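Local structure of adenosine kinase (Sinorhizobium meliloti, 3UBO) at residues Ile213-Arg218 with Leu281-Phe286; Arg232-Leu237 with Ala259-Val264; Val255-Glu260 with Arg294-Cys299. The protein probably phosphorylates adenosine as a pfkB-family kinase, and binds adenosine and ADP in the crystal. All coordinates share one frame; numbering follows the deposited sequence.

Contact 1. Residues Ile213-Arg218 with Leu281-Phe286; sequences IVFANR and LYAAGF. With ADP (adenosine-5'-diphosphate), chain D.
The F215 ring has A283 CB over one face and F286 at its edge. A283 CB sits 3.5 Å above the plane of the F215 ring, offset toward the rim on the CD1-CE1 side, and makes a CH-pi contact. The F215 edge at CE1 and CZ points at the face of F286 in a T-shaped pair, with planes at 84° and ring centroids 5.2 Å apart; F215 CE1 comes to 3.8 Å from F286 CG. With chi1 at -179°, F286 extends its CG away from its own backbone N, which directs the ring toward F215. The edge of the Y282 ring comes near, its CD1 4.4 Å from F215 CD1. These rings lie in the buried helix-sheet interface of a ribokinase-like alpha/beta core: strand 213-217 belongs to the parallel central sheet, between strands 184-188 and 246-247, and the 281-286 part of helix 278-290 runs at 146° to it, roughly antiparallel. The strand then runs into the nucleotide site. N217, at the N-cap of helix 218-224, sends ND2 to ADP O1B in a weak hydrogen bond of 2.8 Å. On the helix side, Y282 CD2 lies 3.9 Å from ADP O3', while S249 and N304 hold ADP by hydrogen bonds.

Contact 2. Residues Arg232-Leu237 with Ala259-Val264; sequences RALELL and AERVRV
L234 on helix 232-237 and R261 on the short strand 260-264 face each other across axes that approach to 11.0 Å at 118°, and the arginine side chain crosses the gap to end against both the L234 side chain and the helix backbone. R261 and L234 carry the contact. CG of R261 lies anti to its own carbonyl carbon (chi1 -49°) and the chain bends at chi2, carrying the guanidinium out to the helix. There one face of the guanidinium lies against L234 CB, which is 3.7 Å from R261 NH2. The L234 branch passes across the arginine chain, L234 CD1 standing 4.1 Å from R261 NE. The same NH2 also comes to 3.5 Å from L234 O; no hydrogen bond is made, though the carbonyl may add a weak electrostatic attraction to the packing on CB and CD1. E235 borders it, with its N 3.8 Å and its CG 4.2 Å from R261 NH2. E235 OE2 is 5.8 Å from R261 NH2, too far for a salt bridge, though the opposite charges would be expected to attract weakly. R263, two residues further along the strand, brings NH2 obliquely to 4.5 Å from L234 CD1. V256 of strand 253-257 touches L234, so the leucine also meets the hairpin's other strand. The whole is a two-stranded antiparallel beta hairpin laid beside helix 230-240, on the outer part of the alpha/beta domain that carries the ADP site.

Contact 3. Residues Val255-Glu260 with Arg294-Cys299; sequences VVRGAE and RSLEEC
Apolar packing comes first: L296 reaches from the first turn of helix 296-311 to V255 and R257, alternate residues that turn their side chains to the same side of strand 253-257. V255 CG1 meets L296 CD1 at 3.9 Å. L296 CD1 also lies over one face of the R257 guanidinium, 3.6 Å above its plane and offset toward the rim, with L296 CG following close to R257 NH2. Ionic pairing stays within each segment. R257 NE points at E260 OE2 in a long, weak but nearly straight bond (3.4 Å, 170°), the carboxylate oxygen lying in the guanidinium plane. R294 NH1 and E298 OE2 form another weak salt bridge of 3.3 Å. Among backbone and capping bonds, R257 and E260 close a type II' turn with G258 at positive phi, and S295, the N-cap, accepts E298 N on OG at 2.9 Å. No hydrogen bond joins the two segments; apolar packing of L296 on V255 and on the guanidinium face carries the contact, while the weak bond to E260 may help orient the guanidinium, one flat side presented to L296, and would partly offset its charge.

From the N-terminal side, strand 213-217 leads to helix 230-240, then through strand 246-247 to the hairpin of strands 253-257 and 260-264, and on to helices 278-290 and 296-311. Contact 1 closes the largest loop, from strand 213-217 to helix 278-290; contact 2 is nested inside it, tying helix 230-240 to the hairpin. Contact 3 starts on the hairpin where contact 2 ends, sharing A259 and E260, and crosses contact 1 to reach helix 296-311. The hairpin thus has a helix from each of contacts 2 and 3 packed on it, and F286 touches both V255 and C299, joining contact 3 to helix 278-290 and, through contact 1, to the central sheet.

Contact 1. Residues Ile213-Arg218 with Leu281-Phe286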
loop_
_atom_site.group_PDB
_atom_site.type_symbol
_atom_site.label_atom_id
_atom_site.label_comp_id
_atom_site.label_asym_id
_atom_site.label_seq_id
_atom_site.Cartn_x
_atom_site.Cartn_y
_atom_site.Cartn_z
ATOM N N ILE A 213 -25.712 2.187 20.621
ATOM C CA ILE A 213 -25.399 0.961 19.838
ATOM C C ILE A 213 -23.997 0.332 20.100
ATOM O O ILE A 213 -22.968 1.051 20.186
ATOM C CB ILE A 213 -25.523 1.259 18.321
ATOM C CG1 ILE A 213 -26.867 1.935 18.010
ATOM C CG2 ILE A 213 -25.351 -0.010 17.515
ATOM C CD1 ILE A 213 -26.858 2.832 16.784
ATOM N N VAL A 214 -23.958 -0.995 20.235
ATOM C CA VAL A 214 -22.698 -1.700 20.500
ATOM C C VAL A 214 -22.279 -2.726 19.424
ATOM O O VAL A 214 -22.937 -3.782 19.288
ATOM C CB VAL A 214 -22.771 -2.389 21.864
ATOM C CG1 VAL A 214 -21.697 -3.451 22.014
ATOM C CG2 VAL A 214 -22.654 -1.353 22.927
ATOM N N PHE A 215 -21.212 -2.451 18.652
ATOM C CA PHE A 215 -20.625 -3.499 17.750
ATOM C C PHE A 215 -19.477 -4.217 18.458
ATOM O O PHE A 215 -18.680 -3.565 19.176
ATOM C CB PHE A 215 -20.091 -2.929 16.435
ATOM C CG PHE A 215 -21.113 -2.190 15.618
ATOM C CD1 PHE A 215 -21.620 -2.759 14.461
ATOM C CD2 PHE A 215 -21.550 -0.896 15.998
ATOM C CE1 PHE A 215 -22.537 -2.086 13.687
ATOM C CE2 PHE A 215 -22.494 -0.216 15.235
ATOM C CZ PHE A 215 -22.998 -0.843 14.066
ATOM N N ALA A 216 -19.410 -5.530 18.273
ATOM C CA ALA A 216 -18.404 -6.387 18.879
ATOM C C ALA A 216 -18.213 -7.733 18.094
ATOM O O ALA A 216 -19.081 -8.146 17.275
ATOM C CB ALA A 216 -18.779 -6.666 20.304
ATOM N N ASN A 217 -17.097 -8.433 18.316
ATOM C CA ASN A 217 -17.013 -9.776 17.745
ATOM C C ASN A 217 -17.322 -10.731 18.900
ATOM O O ASN A 217 -17.507 -10.282 20.028
ATOM C CB ASN A 217 -15.678 -10.042 17.006
ATOM C CG ASN A 217 -14.452 -9.896 17.914
ATOM O OD1 ASN A 217 -14.480 -10.282 19.083
ATOM N ND2 ASN A 217 -13.362 -9.362 17.364
ATOM N N ARG A 218 -17.397 -12.021 18.633
ATOM C CA ARG A 218 -17.794 -12.957 19.649
ATOM C C ARG A 218 -16.868 -12.962 20.857
ATOM O O ARG A 218 -17.332 -12.824 21.970
ATOM C CB ARG A 218 -17.916 -14.309 19.025
ATOM C CG ARG A 218 -18.115 -15.409 19.977
ATOM C CD ARG A 218 -17.982 -16.721 19.201
ATOM N NE ARG A 218 -18.616 -17.819 19.900
ATOM C CZ ARG A 218 -19.758 -18.380 19.504
ATOM N NH1 ARG A 218 -20.382 -17.932 18.397
ATOM N NH2 ARG A 218 -20.272 -19.400 20.205
ATOM N N LEU A 281 -15.491 -2.810 8.681
ATOM C CA LEU A 281 -16.278 -2.591 7.497
ATOM C C LEU A 281 -17.604 -3.288 7.592
ATOM O O LEU A 281 -18.496 -3.039 6.823
ATOM C CB LEU A 281 -15.499 -3.002 6.270
ATOM C CG LEU A 281 -14.923 -1.754 5.647
ATOM C CD1 LEU A 281 -13.462 -1.660 5.800
ATOM C CD2 LEU A 281 -15.328 -1.612 4.245
ATOM N N TYR A 282 -17.731 -4.159 8.569
ATOM C CA TYR A 282 -19.009 -4.720 8.862
ATOM C C TYR A 282 -19.928 -3.644 9.427
ATOM O O TYR A 282 -21.086 -3.527 9.070
ATOM C CB TYR A 282 -18.867 -5.819 9.868
ATOM C CG TYR A 282 -20.196 -6.359 10.268
ATOM C CD1 TYR A 282 -20.909 -5.798 11.292
ATOM C CD2 TYR A 282 -20.750 -7.417 9.596
ATOM C CE1 TYR A 282 -22.110 -6.294 11.642
ATOM C CE2 TYR A 282 -21.938 -7.907 9.938
ATOM C CZ TYR A 282 -22.619 -7.350 10.956
ATOM O OH TYR A 282 -23.829 -7.869 11.282
ATOM N N ALA A 283 -19.379 -2.849 10.315
ATOM C CA ALA A 283 -20.101 -1.794 10.932
ATOM C C ALA A 283 -20.323 -0.673 9.962
ATOM O O ALA A 283 -21.266 0.051 10.083
ATOM C CB ALA A 283 -19.335 -1.307 12.096
ATOM N N ALA A 284 -19.434 -0.509 9.010
ATOM C CA ALA A 284 -19.587 0.572 8.074
ATOM C C ALA A 284 -20.792 0.317 7.222
ATOM O O ALA A 284 -21.556 1.207 6.946
ATOM C CB ALA A 284 -18.391 0.688 7.217
ATOM N N GLY A 285 -20.948 -0.915 6.792
ATOM C CA GLY A 285 -22.056 -1.255 5.945
ATOM C C GLY A 285 -23.314 -1.216 6.756
ATOM O O GLY A 285 -24.324 -0.691 6.336
ATOM N N PHE A 286 -23.249 -1.773 7.941
ATOM C CA PHE A 286 -24.421 -1.786 8.763
ATOM C C PHE A 286 -25.005 -0.380 9.005
ATOM O O PHE A 286 -26.173 -0.147 8.907
ATOM C CB PHE A 286 -24.048 -2.489 10.031
ATOM C CG PHE A 286 -25.139 -2.605 10.969
ATOM C CD1 PHE A 286 -25.786 -1.479 11.434
ATOM C CD2 PHE A 286 -25.546 -3.847 11.415
ATOM C CE1 PHE A 286 -26.846 -1.579 12.361
ATOM C CE2 PHE A 286 -26.622 -3.978 12.332
ATOM C CZ PHE A 286 -27.257 -2.823 12.808
HETATM P PB ADP D . -13.200 -9.232 13.784
HETATM O O1B ADP D . -12.047 -9.701 14.881
HETATM O O2B ADP D . -14.170 -7.933 14.217
HETATM O O3B ADP D . -12.583 -8.925 12.466
HETATM P PA ADP D . -15.108 -11.506 12.907
HETATM O O1A ADP D . -14.469 -13.013 13.088
HETATM O O2A ADP D . -16.442 -11.464 13.506
HETATM O O3A ADP D . -13.969 -10.715 13.871
HETATM O "O5'" ADP D . -15.267 -10.960 11.326
HETATM C "C5'" ADP D . -15.877 -9.701 11.071
HETATM C "C4'" ADP D . -16.768 -9.717 9.786
HETATM O "O4'" ADP D . -16.084 -9.850 8.451
HETATM C "C3'" ADP D . -17.887 -10.882 9.664
HETATM O "O3'" ADP D . -19.031 -10.857 10.497
HETATM C "C2'" ADP D . -18.009 -11.176 8.174
HETATM O "O2'" ADP D . -18.994 -10.511 7.368
HETATM C "C1'" ADP D . -16.565 -11.031 7.787
HETATM N N9 ADP D . -15.743 -12.260 8.015
HETATM C C8 ADP D . -14.862 -12.532 9.038
HETATM N N7 ADP D . -14.284 -13.857 8.848
HETATM C C5 ADP D . -14.863 -14.411 7.671
HETATM C C6 ADP D . -14.655 -15.694 6.971
HETATM N N6 ADP D . -13.665 -16.660 7.484
HETATM N N1 ADP D . -15.336 -15.945 5.820
HETATM C C2 ADP D . -16.227 -15.000 5.284
HETATM N N3 ADP D . -16.458 -13.747 5.962
HETATM C C4 ADP D . -15.757 -13.465 7.132
#

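Contact 2. Residues Arg232-Leu237 with Ala259-Val264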
loop_
_atom_site.group_PDB
_atom_site.type_symbol
_atom_site.label_atom_id
_atom_site.label_comp_id
_atom_site.label_asym_id
_atom_site.label_seq_id
_atom_site.Cartn_x
_atom_site.Cartn_y
_atom_site.Cartn_z
ATOM N N ARG A 232 -26.031 -16.542 27.049
ATOM C CA ARG A 232 -26.132 -15.752 28.270
ATOM C C ARG A 232 -25.632 -14.348 28.026
ATOM O O ARG A 232 -26.203 -13.367 28.537
ATOM C CB ARG A 232 -25.271 -16.356 29.381
ATOM C CG ARG A 232 -25.142 -15.433 30.629
ATOM C CD ARG A 232 -26.140 -15.849 31.730
ATOM N NE ARG A 232 -26.451 -14.813 32.724
ATOM C CZ ARG A 232 -27.047 -15.057 33.899
ATOM N NH1 ARG A 232 -27.381 -16.316 34.245
ATOM N NH2 ARG A 232 -27.298 -14.045 34.736
ATOM N N ALA A 233 -24.533 -14.269 27.276
ATOM C CA ALA A 233 -23.885 -12.997 27.003
ATOM C C ALA A 233 -24.760 -12.129 26.107
ATOM O O ALA A 233 -24.810 -10.892 26.268
ATOM C CB ALA A 233 -22.514 -13.203 26.393
ATOM N N LEU A 234 -25.476 -12.784 25.190
ATOM C CA LEU A 234 -26.411 -12.092 24.300
ATOM C C LEU A 234 -27.530 -11.394 25.082
ATOM O O LEU A 234 -27.950 -10.308 24.698
ATOM C CB LEU A 234 -26.959 -13.031 23.204
ATOM C CG LEU A 234 -26.051 -13.222 21.969
ATOM C CD1 LEU A 234 -26.650 -14.093 20.915
ATOM C CD2 LEU A 234 -25.792 -11.898 21.342
ATOM N N GLU A 235 -27.983 -11.995 26.191
ATOM C CA GLU A 235 -29.008 -11.379 27.032
ATOM C C GLU A 235 -28.455 -10.149 27.696
ATOM O O GLU A 235 -29.032 -9.078 27.601
ATOM C CB GLU A 235 -29.506 -12.337 28.109
ATOM C CG GLU A 235 -30.281 -13.508 27.567
ATOM C CD GLU A 235 -30.613 -14.525 28.660
ATOM O OE1 GLU A 235 -30.130 -14.316 29.824
ATOM O OE2 GLU A 235 -31.348 -15.517 28.328
ATOM N N LEU A 236 -27.334 -10.300 28.375
ATOM C CA LEU A 236 -26.799 -9.183 29.130
ATOM C C LEU A 236 -26.569 -7.948 28.241
ATOM O O LEU A 236 -26.833 -6.789 28.636
ATOM C CB LEU A 236 -25.523 -9.637 29.818
ATOM C CG LEU A 236 -25.772 -10.965 30.545
ATOM C CD1 LEU A 236 -24.469 -11.605 30.995
ATOM C CD2 LEU A 236 -26.680 -10.724 31.740
ATOM N N LEU A 237 -26.111 -8.226 27.025
ATOM C CA LEU A 237 -25.781 -7.208 26.040
ATOM C C LEU A 237 -27.014 -6.469 25.525
ATOM O O LEU A 237 -26.947 -5.270 25.208
ATOM C CB LEU A 237 -25.084 -7.887 24.867
ATOM C CG LEU A 237 -24.914 -7.018 23.618
ATOM C CD1 LEU A 237 -23.737 -6.116 23.867
ATOM C CD2 LEU A 237 -24.736 -7.782 22.307
ATOM N N ALA A 259 -35.247 -9.525 22.812
ATOM C CA ALA A 259 -35.343 -10.993 22.621
ATOM C C ALA A 259 -35.406 -11.310 21.128
ATOM O O ALA A 259 -35.487 -12.485 20.703
ATOM C CB ALA A 259 -36.574 -11.574 23.355
ATOM N N GLU A 260 -35.396 -10.217 20.355
ATOM C CA GLU A 260 -35.316 -10.260 18.893
ATOM C C GLU A 260 -33.867 -10.547 18.466
ATOM O O GLU A 260 -32.969 -9.849 18.935
ATOM C CB GLU A 260 -35.742 -8.905 18.329
ATOM C CG GLU A 260 -35.883 -8.982 16.808
ATOM C CD GLU A 260 -36.232 -7.642 16.167
ATOM O OE1 GLU A 260 -36.431 -7.678 14.901
ATOM O OE2 GLU A 260 -36.290 -6.599 16.930
ATOM N N ARG A 261 -33.609 -11.542 17.620
ATOM C CA ARG A 261 -32.223 -11.871 17.272
ATOM C C ARG A 261 -32.121 -12.131 15.795
ATOM O O ARG A 261 -32.365 -13.292 15.348
ATOM C CB ARG A 261 -31.731 -13.130 18.001
ATOM C CG ARG A 261 -31.983 -13.191 19.496
ATOM C CD ARG A 261 -30.818 -13.922 20.176
ATOM N NE ARG A 261 -30.644 -13.635 21.610
ATOM C CZ ARG A 261 -30.758 -12.438 22.193
ATOM N NH1 ARG A 261 -31.033 -11.328 21.501
ATOM N NH2 ARG A 261 -30.585 -12.354 23.503
ATOM N N VAL A 262 -31.778 -11.087 15.033
ATOM C CA VAL A 262 -31.559 -11.215 13.580
ATOM C C VAL A 262 -30.208 -11.881 13.229
ATOM O O VAL A 262 -29.171 -11.208 13.252
ATOM C CB VAL A 262 -31.629 -9.843 12.859
ATOM C CG1 VAL A 262 -31.561 -9.993 11.306
ATOM C CG2 VAL A 262 -32.869 -9.093 13.274
ATOM N N ARG A 263 -30.226 -13.184 12.893
ATOM C CA ARG A 263 -29.028 -13.904 12.388
ATOM C C ARG A 263 -28.908 -13.894 10.862
ATOM O O ARG A 263 -29.575 -14.669 10.232
ATOM C CB ARG A 263 -29.047 -15.350 12.880
ATOM C CG ARG A 263 -29.451 -15.357 14.298
ATOM C CD ARG A 263 -29.306 -16.678 14.921
ATOM N NE ARG A 263 -29.110 -16.489 16.352
ATOM C CZ ARG A 263 -29.110 -17.464 17.262
ATOM N NH1 ARG A 263 -29.313 -18.746 16.889
ATOM N NH2 ARG A 263 -28.886 -17.150 18.551
ATOM N N VAL A 264 -28.102 -13.014 10.276
ATOM C CA VAL A 264 -27.768 -13.031 8.859
ATOM C C VAL A 264 -26.359 -13.625 8.644
ATOM O O VAL A 264 -25.374 -13.245 9.312
ATOM C CB VAL A 264 -27.855 -11.618 8.210
ATOM C CG1 VAL A 264 -27.408 -11.638 6.740
ATOM C CG2 VAL A 264 -29.262 -10.993 8.409
#

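Contact 3. Residues Val255-Glu260 with Arg294-Cys299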
loop_
_atom_site.group_PDB
_atom_site.type_symbol
_atom_site.label_atom_id
_atom_site.label_comp_id
_atom_site.label_asym_id
_atom_site.label_seq_id
_atom_site.Cartn_x
_atom_site.Cartn_y
_atom_site.Cartn_z
ATOM N N VAL A 255 -27.388 -9.766 15.187
ATOM C CA VAL A 255 -27.851 -8.552 15.852
ATOM C C VAL A 255 -28.876 -8.815 16.978
ATOM O O VAL A 255 -29.644 -9.711 16.926
ATOM C CB VAL A 255 -28.364 -7.547 14.820
ATOM C CG1 VAL A 255 -28.762 -6.201 15.480
ATOM C CG2 VAL A 255 -27.291 -7.298 13.790
ATOM N N VAL A 256 -28.857 -8.019 18.027
ATOM C CA VAL A 256 -29.669 -8.283 19.219
ATOM C C VAL A 256 -30.427 -6.997 19.678
ATOM O O VAL A 256 -29.830 -5.909 19.738
ATOM C CB VAL A 256 -28.778 -8.900 20.338
ATOM C CG1 VAL A 256 -29.262 -8.521 21.683
ATOM C CG2 VAL A 256 -28.705 -10.419 20.179
ATOM N N ARG A 257 -31.752 -7.151 19.913
ATOM C CA ARG A 257 -32.718 -6.097 20.355
ATOM C C ARG A 257 -33.791 -6.741 21.241
ATOM O O ARG A 257 -34.747 -7.373 20.726
ATOM C CB ARG A 257 -33.384 -5.421 19.164
ATOM C CG ARG A 257 -34.002 -4.149 19.534
ATOM C CD ARG A 257 -33.908 -3.161 18.404
ATOM N NE ARG A 257 -34.709 -3.572 17.246
ATOM C CZ ARG A 257 -34.912 -2.803 16.161
ATOM N NH1 ARG A 257 -34.353 -1.576 16.078
ATOM N NH2 ARG A 257 -35.670 -3.264 15.160
ATOM N N GLY A 258 -33.604 -6.604 22.558
ATOM C CA GLY A 258 -34.316 -7.397 23.550
ATOM C C GLY A 258 -34.202 -8.915 23.392
ATOM O O GLY A 258 -33.191 -9.523 23.796
ATOM N N ALA A 259 -35.247 -9.525 22.812
ATOM C CA ALA A 259 -35.343 -10.993 22.621
ATOM C C ALA A 259 -35.406 -11.310 21.128
ATOM O O ALA A 259 -35.487 -12.485 20.703
ATOM C CB ALA A 259 -36.574 -11.574 23.355
ATOM N N GLU A 260 -35.396 -10.217 20.355
ATOM C CA GLU A 260 -35.316 -10.260 18.893
ATOM C C GLU A 260 -33.867 -10.547 18.466
ATOM O O GLU A 260 -32.969 -9.849 18.935
ATOM C CB GLU A 260 -35.742 -8.905 18.329
ATOM C CG GLU A 260 -35.883 -8.982 16.808
ATOM C CD GLU A 260 -36.232 -7.642 16.167
ATOM O OE1 GLU A 260 -36.431 -7.678 14.901
ATOM O OE2 GLU A 260 -36.290 -6.599 16.930
ATOM N N ARG A 294 -33.324 0.983 7.266
ATOM C CA ARG A 294 -33.374 -0.345 6.667
ATOM C C ARG A 294 -33.491 -1.426 7.749
ATOM O O ARG A 294 -33.206 -1.201 8.905
ATOM C CB ARG A 294 -32.152 -0.593 5.793
ATOM C CG ARG A 294 -32.114 0.201 4.504
ATOM C CD ARG A 294 -30.944 -0.216 3.688
ATOM N NE ARG A 294 -30.426 0.913 2.949
ATOM C CZ ARG A 294 -30.392 1.001 1.613
ATOM N NH1 ARG A 294 -30.840 -0.017 0.844
ATOM N NH2 ARG A 294 -29.877 2.115 1.047
ATOM N N SER A 295 -33.944 -2.606 7.377
ATOM C CA SER A 295 -34.237 -3.613 8.377
ATOM C C SER A 295 -32.940 -3.913 9.066
ATOM O O SER A 295 -31.902 -3.635 8.498
ATOM C CB SER A 295 -34.738 -4.889 7.679
ATOM O OG SER A 295 -34.149 -4.997 6.384
ATOM N N LEU A 296 -33.002 -4.497 10.260
ATOM C CA LEU A 296 -31.838 -5.157 10.851
ATOM C C LEU A 296 -31.341 -6.245 9.901
ATOM O O LEU A 296 -30.129 -6.486 9.769
ATOM C CB LEU A 296 -32.184 -5.797 12.197
ATOM C CG LEU A 296 -32.604 -4.777 13.272
ATOM C CD1 LEU A 296 -32.490 -5.345 14.700
ATOM C CD2 LEU A 296 -31.791 -3.503 13.102
ATOM N N GLU A 297 -32.296 -6.905 9.260
ATOM C CA GLU A 297 -32.023 -7.919 8.284
ATOM C C GLU A 297 -31.132 -7.351 7.163
ATOM O O GLU A 297 -30.066 -7.881 6.892
ATOM C CB GLU A 297 -33.362 -8.434 7.719
ATOM C CG GLU A 297 -33.579 -9.944 7.825
ATOM C CD GLU A 297 -33.223 -10.697 6.545
ATOM O OE1 GLU A 297 -33.129 -10.048 5.468
ATOM O OE2 GLU A 297 -33.058 -11.940 6.617
ATOM N N GLU A 298 -31.565 -6.277 6.515
ATOM C CA GLU A 298 -30.826 -5.750 5.380
ATOM C C GLU A 298 -29.597 -4.985 5.877
ATOM O O GLU A 298 -28.712 -4.560 5.111
ATOM C CB GLU A 298 -31.721 -4.823 4.584
ATOM C CG GLU A 298 -31.480 -4.802 3.056
ATOM C CD GLU A 298 -32.312 -3.676 2.394
ATOM O OE1 GLU A 298 -33.408 -3.331 2.971
ATOM O OE2 GLU A 298 -31.870 -3.116 1.335
ATOM N N CYS A 299 -29.556 -4.789 7.183
ATOM C CA CYS A 299 -28.414 -4.136 7.806
ATOM C C CYS A 299 -27.332 -5.211 7.954
ATOM O O CYS A 299 -26.240 -5.042 7.405
ATOM C CB CYS A 299 -28.762 -3.413 9.145
ATOM S SG CYS A 299 -29.184 -1.619 9.045
#